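Local atomic coordinates of 2'-deoxycytidine 5'-triphosphate deaminase (Agrobacterium tumefaciens, PDB entry 2R9Q), a protein that probably catalyses the hydrolytic deamination of dCTP to dUTP and ammonia, a step on the route to thymidine nucleotides. Residues Val156-Ser161 and Val227-Lys232; Cys90-Pro95 and Ile148-Phe153; Ser42-Leu47 and Leu163-Phe168; Ser49-Val54 and Val78-Gly83. All coordinates share one frame; numbering follows the deposited sequence.

Interaction 1 (Val156-Ser161 and Val227-Lys232)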
loop_
_atom_site.group_PDB
_atom_site.type_symbol
_atom_site.label_atom_id
_atom_site.label_comp_id
_atom_site.label_asym_id
_atom_site.label_seq_id
_atom_site.Cartn_x
_atom_site.Cartn_y
_atom_site.Cartn_z
ATOM N N VAL B 156 -22.133 -0.268 2.944
ATOM C CA VAL B 156 -23.258 0.611 3.292
ATOM C C VAL B 156 -23.994 0.094 4.535
ATOM O O VAL B 156 -24.327 -1.089 4.632
ATOM C CB VAL B 156 -24.229 0.977 2.069
ATOM C CG1 VAL B 156 -24.205 -0.089 1.007
ATOM C CG2 VAL B 156 -25.658 1.232 2.544
ATOM N N VAL B 157 -24.207 1.018 5.469
ATOM C CA VAL B 157 -24.889 0.791 6.746
ATOM C C VAL B 157 -25.960 1.832 6.984
ATOM O O VAL B 157 -25.959 2.890 6.380
ATOM C CB VAL B 157 -23.906 0.752 7.981
ATOM C CG1 VAL B 157 -22.772 -0.237 7.723
ATOM C CG2 VAL B 157 -23.402 2.167 8.384
ATOM N N ARG B 158 -26.873 1.525 7.884
ATOM C CA ARG B 158 -27.941 2.420 8.232
ATOM C C ARG B 158 -28.473 2.098 9.609
ATOM O O ARG B 158 -28.050 1.128 10.248
ATOM C CB ARG B 158 -29.075 2.307 7.213
ATOM C CG ARG B 158 -29.635 0.883 7.085
ATOM C CD ARG B 158 -30.690 0.812 6.055
ATOM N NE ARG B 158 -30.202 1.158 4.730
ATOM C CZ ARG B 158 -29.561 0.322 3.925
ATOM N NH1 ARG B 158 -29.299 -0.910 4.309
ATOM N NH2 ARG B 158 -29.172 0.720 2.720
ATOM N N ARG B 159 -29.437 2.912 10.043
ATOM C CA ARG B 159 -30.127 2.687 11.297
ATOM C C ARG B 159 -30.706 1.280 11.234
ATOM O O ARG B 159 -31.367 0.924 10.281
ATOM C CB ARG B 159 -31.189 3.740 11.543
ATOM C CG ARG B 159 -31.890 3.570 12.858
ATOM C CD ARG B 159 -33.074 4.497 13.024
ATOM N NE ARG B 159 -33.855 4.151 14.226
ATOM C CZ ARG B 159 -33.552 4.528 15.471
ATOM N NH1 ARG B 159 -32.485 5.285 15.724
ATOM N NH2 ARG B 159 -34.324 4.158 16.480
ATOM N N GLY B 160 -30.389 0.488 12.245
ATOM C CA GLY B 160 -30.778 -0.903 12.303
ATOM C C GLY B 160 -29.751 -1.954 11.936
ATOM O O GLY B 160 -29.933 -3.098 12.270
ATOM N N SER B 161 -28.682 -1.575 11.243
ATOM C CA SER B 161 -27.680 -2.527 10.788
ATOM C C SER B 161 -27.096 -3.268 11.979
ATOM O O SER B 161 -26.932 -2.705 13.049
ATOM C CB SER B 161 -26.596 -1.857 9.929
ATOM O OG SER B 161 -27.113 -1.369 8.706
ATOM N N VAL B 227 -19.814 -1.230 -3.353
ATOM C CA VAL B 227 -20.027 -1.108 -1.921
ATOM C C VAL B 227 -20.872 -2.300 -1.482
ATOM O O VAL B 227 -21.702 -2.738 -2.233
ATOM C CB VAL B 227 -20.690 0.249 -1.540
ATOM C CG1 VAL B 227 -19.832 1.394 -2.009
ATOM C CG2 VAL B 227 -22.094 0.352 -2.139
ATOM N N VAL B 228 -20.618 -2.853 -0.302
ATOM C CA VAL B 228 -21.434 -3.929 0.191
ATOM C C VAL B 228 -22.475 -3.430 1.163
ATOM O O VAL B 228 -22.113 -2.917 2.196
ATOM C CB VAL B 228 -20.632 -5.043 0.886
ATOM C CG1 VAL B 228 -21.603 -6.130 1.374
ATOM C CG2 VAL B 228 -19.616 -5.615 -0.042
ATOM N N ASP B 229 -23.757 -3.591 0.816
ATOM C CA ASP B 229 -24.864 -3.378 1.751
ATOM C C ASP B 229 -24.928 -4.537 2.759
ATOM O O ASP B 229 -25.204 -5.678 2.406
ATOM C CB ASP B 229 -26.203 -3.196 1.015
ATOM C CG ASP B 229 -27.280 -2.512 1.873
ATOM O OD1 ASP B 229 -27.402 -2.832 3.078
ATOM O OD2 ASP B 229 -28.030 -1.660 1.331
ATOM N N VAL B 230 -24.647 -4.200 4.013
ATOM C CA VAL B 230 -24.564 -5.151 5.109
ATOM C C VAL B 230 -25.928 -5.699 5.530
ATOM O O VAL B 230 -26.014 -6.730 6.185
ATOM C CB VAL B 230 -23.815 -4.541 6.346
ATOM C CG1 VAL B 230 -22.443 -3.981 5.912
ATOM C CG2 VAL B 230 -24.677 -3.500 7.098
ATOM N N ASP B 231 -26.989 -4.991 5.146
ATOM C CA ASP B 231 -28.370 -5.490 5.302
ATOM C C ASP B 231 -28.809 -6.458 4.184
ATOM O O ASP B 231 -29.683 -7.236 4.392
ATOM C CB ASP B 231 -29.356 -4.333 5.434
ATOM C CG ASP B 231 -29.063 -3.425 6.628
ATOM O OD1 ASP B 231 -28.170 -3.734 7.436
ATOM O OD2 ASP B 231 -29.729 -2.376 6.766
ATOM N N LYS B 232 -28.173 -6.428 3.026
ATOM C CA LYS B 232 -28.588 -7.232 1.887
ATOM C C LYS B 232 -27.386 -7.993 1.359
ATOM O O LYS B 232 -27.061 -7.882 0.203
ATOM C CB LYS B 232 -29.140 -6.348 0.746
ATOM C CG LYS B 232 -29.762 -5.023 1.108
ATOM C CD LYS B 232 -31.114 -5.153 1.779
ATOM C CE LYS B 232 -31.985 -3.905 1.496
ATOM N NZ LYS B 232 -31.219 -2.600 1.702
HETATM O O HOH W 1 -31.343 -1.463 8.936
#

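Interaction 2 (Cys90-Pro95 and Ile148-Phe153)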
loop_
_atom_site.group_PDB
_atom_site.type_symbol
_atom_site.label_atom_id
_atom_site.label_comp_id
_atom_site.label_asym_id
_atom_site.label_seq_id
_atom_site.Cartn_x
_atom_site.Cartn_y
_atom_site.Cartn_z
ATOM N N CYS B 90 -11.000 3.969 7.059
ATOM C CA CYS B 90 -11.639 5.102 7.748
ATOM C C CYS B 90 -12.292 4.592 8.989
ATOM O O CYS B 90 -12.729 3.464 8.997
ATOM C CB CYS B 90 -12.671 5.805 6.857
ATOM S SG CYS B 90 -11.946 6.617 5.454
ATOM N N VAL B 91 -12.337 5.443 10.019
ATOM C CA VAL B 91 -12.798 5.059 11.342
ATOM C C VAL B 91 -14.058 5.857 11.669
ATOM O O VAL B 91 -14.124 7.073 11.484
ATOM C CB VAL B 91 -11.667 5.208 12.427
ATOM C CG1 VAL B 91 -12.069 4.604 13.751
ATOM C CG2 VAL B 91 -10.358 4.605 11.939
ATOM N N TYR B 92 -15.075 5.133 12.095
ATOM C CA TYR B 92 -16.373 5.694 12.452
ATOM C C TYR B 92 -16.794 5.206 13.816
ATOM O O TYR B 92 -16.598 4.048 14.141
ATOM C CB TYR B 92 -17.450 5.306 11.411
ATOM C CG TYR B 92 -17.096 5.620 9.974
ATOM C CD1 TYR B 92 -17.400 6.849 9.411
ATOM C CD2 TYR B 92 -16.458 4.684 9.189
ATOM C CE1 TYR B 92 -17.080 7.134 8.106
ATOM C CE2 TYR B 92 -16.127 4.946 7.883
ATOM C CZ TYR B 92 -16.438 6.170 7.334
ATOM O OH TYR B 92 -16.102 6.400 6.022
ATOM N N ILE B 93 -17.329 6.097 14.636
ATOM C CA ILE B 93 -17.976 5.715 15.903
ATOM C C ILE B 93 -19.484 5.894 15.741
ATOM O O ILE B 93 -19.947 6.899 15.205
ATOM C CB ILE B 93 -17.466 6.517 17.145
ATOM C CG1 ILE B 93 -15.937 6.685 17.127
ATOM C CG2 ILE B 93 -17.901 5.854 18.451
ATOM C CD1 ILE B 93 -15.184 5.461 17.273
ATOM N N VAL B 94 -20.228 4.872 16.169
ATOM C CA VAL B 94 -21.676 4.798 16.009
ATOM C C VAL B 94 -22.354 4.445 17.336
ATOM O O VAL B 94 -22.157 3.338 17.857
ATOM C CB VAL B 94 -22.069 3.809 14.904
ATOM C CG1 VAL B 94 -23.562 3.771 14.741
ATOM C CG2 VAL B 94 -21.397 4.200 13.619
ATOM N N PRO B 95 -23.128 5.399 17.909
ATOM C CA PRO B 95 -24.023 5.024 19.012
ATOM C C PRO B 95 -24.990 3.942 18.601
ATOM O O PRO B 95 -25.587 3.992 17.526
ATOM C CB PRO B 95 -24.745 6.338 19.380
ATOM C CG PRO B 95 -23.806 7.424 18.927
ATOM C CD PRO B 95 -23.169 6.848 17.657
ATOM N N ILE B 148 -16.282 1.269 13.877
ATOM C CA ILE B 148 -16.298 0.552 12.614
ATOM C C ILE B 148 -15.223 1.083 11.704
ATOM O O ILE B 148 -15.188 2.265 11.371
ATOM C CB ILE B 148 -17.676 0.627 11.828
ATOM C CG1 ILE B 148 -18.884 0.284 12.682
ATOM C CG2 ILE B 148 -17.662 -0.299 10.573
ATOM C CD1 ILE B 148 -20.240 0.679 12.075
ATOM N N SER B 149 -14.371 0.172 11.269
ATOM C CA SER B 149 -13.439 0.428 10.176
ATOM C C SER B 149 -13.435 -0.701 9.143
ATOM O O SER B 149 -12.909 -1.790 9.404
ATOM C CB SER B 149 -12.020 0.649 10.698
ATOM O OG SER B 149 -11.251 1.201 9.668
ATOM N N PRO B 150 -14.019 -0.455 7.969
ATOM C CA PRO B 150 -13.936 -1.435 6.867
ATOM C C PRO B 150 -12.497 -1.601 6.385
ATOM O O PRO B 150 -11.807 -0.637 6.251
ATOM C CB PRO B 150 -14.805 -0.802 5.775
ATOM C CG PRO B 150 -15.640 0.204 6.499
ATOM C CD PRO B 150 -14.795 0.724 7.557
ATOM N N ARG B 151 -12.058 -2.813 6.134
ATOM C CA ARG B 151 -10.692 -3.022 5.749
ATOM C C ARG B 151 -10.547 -3.344 4.258
ATOM O O ARG B 151 -9.659 -2.843 3.617
ATOM C CB ARG B 151 -10.112 -4.125 6.616
ATOM C CG ARG B 151 -9.036 -3.763 7.552
ATOM C CD ARG B 151 -9.461 -3.212 8.898
ATOM N NE ARG B 151 -9.522 -1.746 9.030
ATOM C CZ ARG B 151 -8.772 -0.803 8.426
ATOM N NH1 ARG B 151 -7.771 -1.075 7.584
ATOM N NH2 ARG B 151 -9.022 0.477 8.705
ATOM N N THR B 152 -11.389 -4.222 3.714
ATOM C CA THR B 152 -11.259 -4.621 2.309
ATOM C C THR B 152 -12.346 -4.084 1.425
ATOM O O THR B 152 -12.059 -3.632 0.356
ATOM C CB THR B 152 -11.219 -6.141 2.139
ATOM O OG1 THR B 152 -10.160 -6.664 2.936
ATOM C CG2 THR B 152 -11.017 -6.555 0.645
ATOM N N PHE B 153 -13.599 -4.211 1.858
ATOM C CA PHE B 153 -14.736 -3.759 1.086
ATOM C C PHE B 153 -15.329 -2.516 1.689
ATOM O O PHE B 153 -15.583 -2.457 2.910
ATOM C CB PHE B 153 -15.874 -4.823 0.993
ATOM C CG PHE B 153 -15.409 -6.214 0.659
ATOM C CD1 PHE B 153 -14.926 -6.513 -0.571
ATOM C CD2 PHE B 153 -15.520 -7.229 1.574
ATOM C CE1 PHE B 153 -14.502 -7.760 -0.855
ATOM C CE2 PHE B 153 -15.087 -8.468 1.288
ATOM C CZ PHE B 153 -14.579 -8.723 0.069
#

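Interaction 3 (Ser42-Leu47 and Leu163-Phe168)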
loop_
_atom_site.group_PDB
_atom_site.type_symbol
_atom_site.label_atom_id
_atom_site.label_comp_id
_atom_site.label_asym_id
_atom_site.label_seq_id
_atom_site.Cartn_x
_atom_site.Cartn_y
_atom_site.Cartn_z
ATOM N N SER B 42 -26.689 -14.913 22.790
ATOM C CA SER B 42 -26.214 -13.549 22.537
ATOM C C SER B 42 -27.333 -12.708 21.933
ATOM O O SER B 42 -28.387 -13.210 21.568
ATOM C CB SER B 42 -24.997 -13.542 21.598
ATOM O OG SER B 42 -25.276 -14.232 20.385
ATOM N N LEU B 43 -27.091 -11.413 21.845
ATOM C CA LEU B 43 -27.975 -10.473 21.205
ATOM C C LEU B 43 -27.220 -9.605 20.183
ATOM O O LEU B 43 -26.208 -8.989 20.486
ATOM C CB LEU B 43 -28.615 -9.612 22.285
ATOM C CG LEU B 43 -29.343 -8.322 21.923
ATOM C CD1 LEU B 43 -30.737 -8.565 21.378
ATOM C CD2 LEU B 43 -29.328 -7.430 23.131
ATOM N N ASP B 44 -27.722 -9.580 18.959
ATOM C CA ASP B 44 -27.351 -8.572 17.953
ATOM C C ASP B 44 -27.625 -7.144 18.412
ATOM O O ASP B 44 -28.638 -6.858 19.058
ATOM C CB ASP B 44 -28.058 -8.816 16.623
ATOM C CG ASP B 44 -27.470 -9.992 15.865
ATOM O OD1 ASP B 44 -26.614 -10.704 16.453
ATOM O OD2 ASP B 44 -27.861 -10.185 14.689
ATOM N N LEU B 45 -26.670 -6.284 18.079
ATOM C CA LEU B 45 -26.712 -4.871 18.368
ATOM C C LEU B 45 -26.941 -4.111 17.070
ATOM O O LEU B 45 -26.392 -4.459 16.039
ATOM C CB LEU B 45 -25.404 -4.411 19.025
ATOM C CG LEU B 45 -24.993 -5.037 20.350
ATOM C CD1 LEU B 45 -23.498 -4.725 20.593
ATOM C CD2 LEU B 45 -25.902 -4.554 21.484
ATOM N N ARG B 46 -27.756 -3.075 17.142
ATOM C CA ARG B 46 -28.147 -2.303 15.995
ATOM C C ARG B 46 -27.576 -0.906 16.077
ATOM O O ARG B 46 -27.568 -0.300 17.129
ATOM C CB ARG B 46 -29.677 -2.183 15.911
ATOM C CG ARG B 46 -30.453 -3.471 15.765
ATOM C CD ARG B 46 -31.942 -3.226 15.810
ATOM N NE ARG B 46 -32.445 -2.916 17.158
ATOM C CZ ARG B 46 -33.740 -2.772 17.454
ATOM N NH1 ARG B 46 -34.114 -2.476 18.686
ATOM N NH2 ARG B 46 -34.667 -2.934 16.528
ATOM N N LEU B 47 -27.151 -0.406 14.928
ATOM C CA LEU B 47 -26.750 0.986 14.755
ATOM C C LEU B 47 -27.907 1.959 14.939
ATOM O O LEU B 47 -29.061 1.714 14.501
ATOM C CB LEU B 47 -26.134 1.234 13.359
ATOM C CG LEU B 47 -25.037 0.301 12.830
ATOM C CD1 LEU B 47 -24.480 0.832 11.505
ATOM C CD2 LEU B 47 -23.956 0.070 13.868
ATOM N N LEU B 163 -23.964 -5.470 13.134
ATOM C CA LEU B 163 -22.597 -5.895 12.795
ATOM C C LEU B 163 -21.966 -6.712 13.915
ATOM O O LEU B 163 -21.084 -7.533 13.693
ATOM C CB LEU B 163 -21.746 -4.704 12.403
ATOM C CG LEU B 163 -22.014 -3.874 11.129
ATOM C CD1 LEU B 163 -23.234 -2.976 11.273
ATOM C CD2 LEU B 163 -20.823 -2.978 10.843
ATOM N N SER B 164 -22.535 -6.576 15.096
ATOM C CA SER B 164 -21.938 -7.049 16.311
ATOM C C SER B 164 -22.952 -7.733 17.187
ATOM O O SER B 164 -24.138 -7.557 17.012
ATOM C CB SER B 164 -21.361 -5.841 17.027
ATOM O OG SER B 164 -20.550 -6.240 18.085
ATOM N N GLN B 165 -22.469 -8.522 18.134
ATOM C CA GLN B 165 -23.318 -9.132 19.159
ATOM C C GLN B 165 -22.698 -9.169 20.566
ATOM O O GLN B 165 -21.488 -9.203 20.736
ATOM C CB GLN B 165 -23.813 -10.503 18.739
ATOM C CG GLN B 165 -22.810 -11.407 18.205
ATOM C CD GLN B 165 -23.409 -12.622 17.557
ATOM O OE1 GLN B 165 -22.783 -13.677 17.531
ATOM N NE2 GLN B 165 -24.634 -12.502 17.050
ATOM N N ILE B 166 -23.585 -9.126 21.558
ATOM C CA ILE B 166 -23.237 -9.091 22.966
ATOM C C ILE B 166 -23.759 -10.370 23.676
ATOM O O ILE B 166 -24.927 -10.739 23.545
ATOM C CB ILE B 166 -23.748 -7.766 23.606
ATOM C CG1 ILE B 166 -23.247 -7.584 25.040
ATOM C CG2 ILE B 166 -25.255 -7.653 23.590
ATOM C CD1 ILE B 166 -23.697 -6.283 25.631
ATOM N N ARG B 167 -22.866 -11.052 24.388
ATOM C CA ARG B 167 -23.200 -12.224 25.204
ATOM C C ARG B 167 -23.149 -11.840 26.682
ATOM O O ARG B 167 -22.183 -11.250 27.139
ATOM C CB ARG B 167 -22.208 -13.346 24.906
ATOM C CG ARG B 167 -22.302 -14.592 25.774
ATOM C CD ARG B 167 -21.510 -15.731 25.156
ATOM N NE ARG B 167 -22.128 -16.274 23.931
ATOM C CZ ARG B 167 -21.639 -17.286 23.225
ATOM N NH1 ARG B 167 -20.513 -17.860 23.581
ATOM N NH2 ARG B 167 -22.274 -17.719 22.145
ATOM N N PHE B 168 -24.207 -12.164 27.411
ATOM C CA PHE B 168 -24.316 -11.868 28.855
ATOM C C PHE B 168 -24.025 -13.090 29.691
ATOM O O PHE B 168 -24.359 -14.201 29.300
ATOM C CB PHE B 168 -25.709 -11.348 29.206
ATOM C CG PHE B 168 -26.145 -10.188 28.376
ATOM C CD1 PHE B 168 -25.910 -8.905 28.791
ATOM C CD2 PHE B 168 -26.791 -10.391 27.167
ATOM C CE1 PHE B 168 -26.283 -7.847 28.026
ATOM C CE2 PHE B 168 -27.182 -9.336 26.403
ATOM C CZ PHE B 168 -26.929 -8.061 26.831
HETATM O O HOH W 2 -24.322 -3.267 14.942
#

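Interaction 4 (Ser49-Val54 and Val78-Gly83)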
loop_
_atom_site.group_PDB
_atom_site.type_symbol
_atom_site.label_atom_id
_atom_site.label_comp_id
_atom_site.label_asym_id
_atom_site.label_seq_id
_atom_site.Cartn_x
_atom_site.Cartn_y
_atom_site.Cartn_z
ATOM N N SER B 49 -28.923 6.271 14.504
ATOM C CA SER B 49 -29.126 7.178 13.361
ATOM C C SER B 49 -27.934 8.074 12.943
ATOM O O SER B 49 -27.999 8.710 11.911
ATOM C CB SER B 49 -30.317 8.088 13.669
ATOM O OG SER B 49 -31.475 7.331 13.984
ATOM N N LYS B 50 -26.877 8.132 13.752
ATOM C CA LYS B 50 -25.731 8.998 13.500
ATOM C C LYS B 50 -24.439 8.161 13.554
ATOM O O LYS B 50 -24.250 7.337 14.473
ATOM C CB LYS B 50 -25.568 10.068 14.589
ATOM C CG LYS B 50 -26.578 11.203 14.809
ATOM C CD LYS B 50 -25.836 12.211 15.837
ATOM C CE LYS B 50 -26.579 13.589 16.271
ATOM N NZ LYS B 50 -25.591 14.739 16.777
ATOM N N ALA B 51 -23.549 8.393 12.602
ATOM C CA ALA B 51 -22.171 7.935 12.675
ATOM C C ALA B 51 -21.219 9.136 12.771
ATOM O O ALA B 51 -21.448 10.199 12.190
ATOM C CB ALA B 51 -21.812 7.056 11.477
ATOM N N TYR B 52 -20.158 8.958 13.541
ATOM C CA TYR B 52 -19.154 9.970 13.695
ATOM C C TYR B 52 -17.857 9.500 13.082
ATOM O O TYR B 52 -17.304 8.479 13.466
ATOM C CB TYR B 52 -18.945 10.307 15.156
ATOM C CG TYR B 52 -20.145 10.866 15.853
ATOM C CD1 TYR B 52 -20.586 12.161 15.598
ATOM C CD2 TYR B 52 -20.856 10.093 16.770
ATOM C CE1 TYR B 52 -21.683 12.681 16.275
ATOM C CE2 TYR B 52 -21.936 10.595 17.435
ATOM C CZ TYR B 52 -22.353 11.897 17.195
ATOM O OH TYR B 52 -23.471 12.372 17.869
ATOM N N ARG B 53 -17.414 10.246 12.086
ATOM C CA ARG B 53 -16.189 9.971 11.426
ATOM C C ARG B 53 -15.060 10.575 12.265
ATOM O O ARG B 53 -15.117 11.718 12.674
ATOM C CB ARG B 53 -16.197 10.482 10.003
ATOM C CG ARG B 53 -15.002 9.963 9.228
ATOM C CD ARG B 53 -14.282 11.033 8.595
ATOM N NE ARG B 53 -13.242 10.540 7.691
ATOM C CZ ARG B 53 -11.942 10.753 7.849
ATOM N NH1 ARG B 53 -11.469 11.406 8.897
ATOM N NH2 ARG B 53 -11.108 10.297 6.956
ATOM N N VAL B 54 -14.097 9.730 12.606
ATOM C CA VAL B 54 -13.004 10.118 13.495
ATOM C C VAL B 54 -11.659 9.918 12.798
ATOM O O VAL B 54 -11.532 9.203 11.820
ATOM C CB VAL B 54 -13.098 9.451 14.945
ATOM C CG1 VAL B 54 -14.403 9.882 15.642
ATOM C CG2 VAL B 54 -12.927 7.913 14.931
ATOM N N VAL B 78 -22.266 11.797 10.234
ATOM C CA VAL B 78 -22.885 11.141 9.097
ATOM C C VAL B 78 -24.276 10.641 9.519
ATOM O O VAL B 78 -24.426 10.011 10.551
ATOM C CB VAL B 78 -22.007 9.957 8.654
ATOM C CG1 VAL B 78 -22.591 9.275 7.425
ATOM C CG2 VAL B 78 -20.557 10.420 8.432
ATOM N N ASP B 79 -25.287 10.932 8.725
ATOM C CA ASP B 79 -26.621 10.465 9.014
ATOM C C ASP B 79 -26.832 9.087 8.412
ATOM O O ASP B 79 -26.580 8.867 7.222
ATOM C CB ASP B 79 -27.655 11.466 8.516
ATOM C CG ASP B 79 -29.036 10.857 8.345
ATOM O OD1 ASP B 79 -29.734 10.612 9.365
ATOM O OD2 ASP B 79 -29.423 10.625 7.169
ATOM N N LEU B 80 -27.282 8.159 9.250
ATOM C CA LEU B 80 -27.552 6.786 8.805
ATOM C C LEU B 80 -29.044 6.476 8.614
ATOM O O LEU B 80 -29.435 5.314 8.406
ATOM C CB LEU B 80 -26.963 5.798 9.785
ATOM C CG LEU B 80 -25.478 5.896 10.085
ATOM C CD1 LEU B 80 -25.136 4.756 11.030
ATOM C CD2 LEU B 80 -24.640 5.894 8.810
ATOM N N SER B 81 -29.882 7.498 8.676
ATOM C CA SER B 81 -31.338 7.291 8.503
ATOM C C SER B 81 -31.717 6.576 7.206
ATOM O O SER B 81 -32.655 5.786 7.206
ATOM C CB SER B 81 -32.088 8.616 8.601
ATOM O OG SER B 81 -31.888 9.181 9.887
ATOM N N GLN B 82 -30.983 6.841 6.125
ATOM C CA GLN B 82 -31.203 6.169 4.829
ATOM C C GLN B 82 -30.104 5.153 4.510
ATOM O O GLN B 82 -30.397 4.057 4.043
ATOM C CB GLN B 82 -31.326 7.177 3.656
ATOM C CG GLN B 82 -32.688 7.948 3.583
ATOM C CD GLN B 82 -33.929 7.089 3.915
ATOM O OE1 GLN B 82 -34.621 7.347 4.903
ATOM N NE2 GLN B 82 -34.200 6.073 3.101
ATOM N N GLY B 83 -28.849 5.520 4.761
ATOM C CA GLY B 83 -27.734 4.689 4.371
ATOM C C GLY B 83 -26.515 5.497 4.009
ATOM O O GLY B 83 -26.571 6.364 3.159
#

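Interaction 1 (Val156-Ser161 and Val227-Lys232)
A salt-bridge network beside a short parallel bridge joins Val-156–Ser-161 to Val-227–Lys-232. Arg-158 grips Asp-229 end-on: NH1 meets OD1 at 3.0 Å on its syn lone pair, and NH2 meets OD2, also at 3.0 Å, with the guanidinium and carboxylate 28° from coplanar. NH1 gives a second bond to Asp-231, whose OD2 lies 2.9 Å away in the guanidinium plane but is approached from above its own carboxylate. A long, flat donor suits this place because two acids must be reached at once; the bend at chi3 (62°) brings the edge of the guanidinium to both, and NE goes to the backbone O of Gln-82. Lys-232 NZ adds a weak salt bridge to Asp-229 OD2. Asp-229 OD1 also takes the N-H of Asp-231 on its anti lone pair, an Asx turn that holds the backbone of Asp-231 next to the first acid. On the backbone, Val-156 N bonds to Val-228 O (2.8 Å) and Val-230 N to Val-156 O. Gly-160, with a positive phi of 100°, suits the third position of the type II turn from Arg-158 to Ser-161. The whole is a parallel beta bridge joining the N- and C-terminal family regions, flanked by an Arg–Asp salt-bridge network and an Asx turn.

Interaction 2 (Cys90-Pro95 and Ile148-Phe153)
Tyr-92 and Ile-148 exchange two backbone hydrogen bonds, Tyr-92 N to Ile-148 O at 3.0 Å and Ile-148 N to Tyr-92 O at 2.8 Å. They form a hydrogen-bonded antiparallel pair between strands 91-101 and 143-150, in a sheet of the N-terminal region, which belongs to the dUTPase clan. One step further along, a side chain takes over: Ser-149 OG donates to Cys-90 O at 2.8 Å, reaching it from well above the carbonyl plane. Its chi1 of -166° sets OG opposite the backbone N and carries the hydroxyl toward the Cys-90 carbonyl. Serine suits this place because its short side chain puts a donor within hydrogen-bonding distance of that oxygen. Pro-150, which follows, has no N-H to offer, and its ring CD sits near the same Cys-90 carbonyl.

Packing spreads outward on the face that carries Tyr-92 and Ile-148. The tyrosine ring turns its edge to Ile-148 O and to Pro-150 CD, while its hydroxyl is hydrogen-bonded to the backbone N of Glu-87. Leu-86 covers Tyr-92, Ile-148 and Pro-150 together. Away from that face, Val-91 and Ser-149 meet Val-322 of the third subunit. Branched side chains suit the extended backbone and fill the space beside it: the CD1 methyl of Ile-148 lies 4.0 Å from Val-94 CG2.

Interaction 3 (Ser42-Leu47 and Leu163-Phe168)
Leu-43 and Ile-166 form a hydrogen-bonded antiparallel pair, Leu-43 N to Ile-166 O and Ile-166 N to Leu-43 O both measuring 2.8 Å. Leu-45 N continues the backbone pairing to Ser-164 O. Beyond it the strands part, and a water bridges them, donating to Leu-45 O at 2.6 Å and accepting from Leu-163 N.

The side-chain polar contact lies at the non-hydrogen-bonded pair Asp-44 and Gln-165, which run side by side. Gln-165 NE2 gives a hydrogen bond to Asp-44 OD1 at 2.7 Å, the oxygen lying in the amide plane while the two flat groups are turned 42° apart. Gln-165 CG stands between its own N and carbonyl carbon (chi1 48°), and the chain beyond is extended, bringing the amide alongside the acid. Glutamine suits the place by offering an N-H to the acid without a charge. The other oxygen, OD2, has salt bridges to Arg-162 and Lys-113, which would favour a charged carboxylate. Ser-42 OG, buried nearby, has no polar partner in the model.

Branched apolar side chains suit the buried reverse face. Ile-166 CG2 lies 3.8 Å from Leu-45 CD2 and also touches Leu-43. At the end of the paired stretch Leu-47 and Leu-163 cross at about a right angle, CD1 to CD1 4.0 Å. Leu-45, Leu-47 and Leu-163 pack on strands 91-101 and 143-150, and strand 38-39 pairs antiparallel with strand 42-46.

Interaction 4 (Ser49-Val54 and Val78-Gly83)
Ala-51 and Val-78 point to the same face of an antiparallel sheet, where strand 50-54 pairs with strand 76-79 in the N-terminal region. Their CB atoms stand 4.1 Å apart. Leu-80, two residues after Val-78, comes to the alanine with its CG anti to its own carbonyl carbon (chi1 -56°), and the fork of CD1 and CD2 straddles the Ala-51 methyl, each branch 4.1 Å from CB. Alanine suits the spot because a single methyl leaves the leucine room to lie against it, and Val-94 of the adjoining strand meets the same methyl.

The opposite face carries Lys-50 and Asp-79, both exposed, as befits charged residues. They are a non-hydrogen-bonded pair whose side chains find partners elsewhere. The extended lysine makes a salt bridge to Glu-77 and a weak hydrogen bond to Tyr-52 OH. Asp-79 turns back on its own chain, its OD1 accepting from Ser-81 N, an Asx turn, and from Ser-81 OG at 2.6 Å on the syn lone pair. Aspartate suits this place because its short acid can reach the backbone two residues on.

Backbone bonds set this arrangement. Ala-51 N reaches Val-78 O at 2.8 Å and Val-78 N reaches Ala-51 O at 2.7 Å. The bond at the turn differs, for Leu-80 N meets Ser-49 O at 2.8 Å from above that carbonyl's plane.

In the fold
Leu-47 is the hub of the set. Its backbone pairs with Gly-160 and Ser-161, Gly-160 N lying 2.9 Å from Leu-47 O, which ties interaction 3 to interaction 1; its side chain also meets Val-94 of interaction 2 and Leu-80 of interaction 4. Interactions 2 and 4 share one sheet, with Ile-93 N 2.7 Å from Tyr-52 O and centres about 11 Å apart. Arg-159 links interaction 1 to interaction 4 through Ser-49 OG and Leu-80 O. Of the four, interaction 3 has its centre nearest the centre of the chain, about 9 Å away, while interaction 1 reaches the C-terminal region. Val-227 and Arg-53 each meet the second subunit.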